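Local coordinates for outer membrane porin protein 32 (Delftia acidovorans, PDB 2FGQ) that forms trimeric, anion-selective channels through the bacterial outer membrane and binds malate in its pore, at residues R285-G290 against G327-F332. Numbering follows the deposited sequence.
Sequences RTALYG and GIRHAF. With SO4 (sulfate ion), chain F.
The last two strands of the porin barrel, 286-297 and 320-331, run antiparallel here and meet near the C-terminus. Thr286 faces His330 and Leu288 faces Ile328 in non-hydrogen-bonded pairs. Ala287 with Arg329 and Tyr289 with Gly327 are hydrogen-bonded pairs. Arg329 N reaches Ala287 O at 2.8 Å, and Ala287 N returns to Arg329 O at 2.9 Å.

Tyr289 lays its ring across the neighbouring strand. Its CG sits between the backbone N and the carbonyl carbon (chi1 67°), which turns the ring over Gly327. Gly327 CA lies 4.0 Å from the centroid of the Tyr289 ring, a CH-pi contact over one face. Gly327 has no side chain, so the ring can lie this close to its backbone. The Tyr289 hydroxyl is hydrogen-bonded to Asp11 and Asn13 on strand 4-17. An alanine in place of Tyr289 is likely to uncover the Gly327 backbone and deprive Asp11 and Asn13 of their shared hydroxyl partner.

Arg329, on the same face, is bent at chi2 and chi3, and its guanidinium presents its edge to a sulfate, probably from the crystallisation liquor. Arg329 NH2 donates to sulfate O4 at 2.9 Å. Arg329 NH1 donates to sulfate O1 at 3.3 Å. Lys256 holds the same anion, and Ser35 also bonds Arg329 NH2.

On the other face, Leu288 CD1 packs on Ile328 CG1 at 3.9 Å. Thr286 OG1 is hydrogen-bonded to Glu45 of the second subunit, and Val79 of that subunit packs on Ile328 and His330. At the strand end, Arg285 NE bonds Ala331 O at 3.1 Å, from above the carbonyl plane.

The arrangement is typical of a trimeric 16-stranded porin, with neighbouring strands bonded through their backbones and one face of the sheet turned to another subunit.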
# COMPACT_ATOMS: atom_id res chain seq x y z
N ARG A 285 -2.12 27.03 0.28
CA ARG A 285 -1.79 25.61 0.33
C ARG A 285 -0.36 25.29 0.70
O ARG A 285 -0.07 24.17 1.05
CB ARG A 285 -2.12 24.94 -1.02
CG ARG A 285 -3.63 24.87 -1.40
CD ARG A 285 -3.89 24.70 -2.95
NE ARG A 285 -3.04 23.63 -3.42
CZ ARG A 285 -2.57 23.46 -4.63
NH1 ARG A 285 -2.89 24.29 -5.63
NH2 ARG A 285 -1.79 22.42 -4.83
N THR A 286 0.54 26.26 0.63
CA THR A 286 1.97 25.99 0.86
C THR A 286 2.53 26.91 1.97
O THR A 286 2.39 28.13 1.88
CB THR A 286 2.76 26.25 -0.41
OG1 THR A 286 2.29 25.35 -1.43
CG2 THR A 286 4.20 25.92 -0.20
N ALA A 287 3.15 26.32 2.98
CA ALA A 287 3.75 27.08 4.08
C ALA A 287 5.13 26.56 4.40
O ALA A 287 5.42 25.38 4.25
CB ALA A 287 2.88 26.98 5.32
N LEU A 288 5.99 27.47 4.84
CA LEU A 288 7.23 27.13 5.51
C LEU A 288 6.99 27.23 7.01
O LEU A 288 6.19 28.05 7.47
CB LEU A 288 8.32 28.10 5.06
CG LEU A 288 9.18 27.88 3.83
CD1 LEU A 288 8.80 26.81 2.89
CD2 LEU A 288 9.74 29.23 3.22
N TYR A 289 7.69 26.43 7.79
CA TYR A 289 7.48 26.47 9.22
C TYR A 289 8.71 26.10 9.99
O TYR A 289 9.64 25.49 9.48
CB TYR A 289 6.32 25.54 9.64
CG TYR A 289 6.63 24.06 9.43
CD1 TYR A 289 6.28 23.40 8.27
CD2 TYR A 289 7.29 23.34 10.40
CE1 TYR A 289 6.60 22.06 8.07
CE2 TYR A 289 7.63 22.00 10.21
CZ TYR A 289 7.24 21.34 9.07
OH TYR A 289 7.53 20.01 8.93
N GLY A 290 8.72 26.52 11.25
CA GLY A 290 9.74 26.12 12.21
C GLY A 290 9.16 25.90 13.57
O GLY A 290 8.27 26.64 14.00
N GLY A 327 10.69 23.09 8.00
CA GLY A 327 10.12 22.33 6.90
C GLY A 327 9.16 23.10 6.02
O GLY A 327 8.98 24.31 6.14
N ILE A 328 8.57 22.35 5.10
CA ILE A 328 7.59 22.86 4.16
C ILE A 328 6.39 21.94 4.25
O ILE A 328 6.52 20.71 4.34
CB ILE A 328 8.17 22.92 2.71
CG1 ILE A 328 7.13 23.44 1.71
CG2 ILE A 328 8.71 21.60 2.22
CD1 ILE A 328 7.70 23.84 0.36
N ARG A 329 5.22 22.55 4.20
CA ARG A 329 3.97 21.80 4.12
C ARG A 329 3.26 22.21 2.84
O ARG A 329 3.00 23.40 2.62
CB ARG A 329 3.13 22.16 5.34
CG ARG A 329 1.72 21.67 5.26
CD ARG A 329 0.80 22.90 5.32
NE ARG A 329 0.57 22.90 6.67
CZ ARG A 329 0.21 23.85 7.56
NH1 ARG A 329 -0.01 25.18 7.37
NH2 ARG A 329 0.04 23.38 8.78
N HIS A 330 2.92 21.24 2.01
CA HIS A 330 2.24 21.50 0.75
C HIS A 330 0.97 20.65 0.70
O HIS A 330 1.04 19.41 0.66
CB HIS A 330 3.10 21.19 -0.45
CG HIS A 330 2.42 21.52 -1.72
ND1 HIS A 330 1.99 20.57 -2.63
CD2 HIS A 330 2.02 22.71 -2.21
CE1 HIS A 330 1.38 21.20 -3.64
NE2 HIS A 330 1.41 22.49 -3.41
N ALA A 331 -0.16 21.32 0.68
CA ALA A 331 -1.47 20.67 0.58
C ALA A 331 -1.92 20.65 -0.86
O ALA A 331 -1.60 21.57 -1.63
CB ALA A 331 -2.50 21.42 1.41
N PHE A 332 -2.68 19.62 -1.23
CA PHE A 332 -3.25 19.54 -2.56
C PHE A 332 -4.64 18.93 -2.52
O PHE A 332 -5.06 18.35 -1.50
CB PHE A 332 -2.33 18.78 -3.50
CG PHE A 332 -2.00 17.37 -3.07
CD1 PHE A 332 -2.78 16.29 -3.49
CD2 PHE A 332 -0.91 17.10 -2.27
CE1 PHE A 332 -2.48 15.00 -3.10
CE2 PHE A 332 -0.63 15.80 -1.87
CZ PHE A 332 -1.44 14.75 -2.31
OXT PHE A 332 -5.35 19.07 -3.53
S SO4 F . -1.45 25.98 11.18
O1 SO4 F . -1.11 26.78 10.00
O2 SO4 F . -1.18 26.75 12.40
O3 SO4 F . -2.88 25.66 11.14
O4 SO4 F . -0.67 24.73 11.19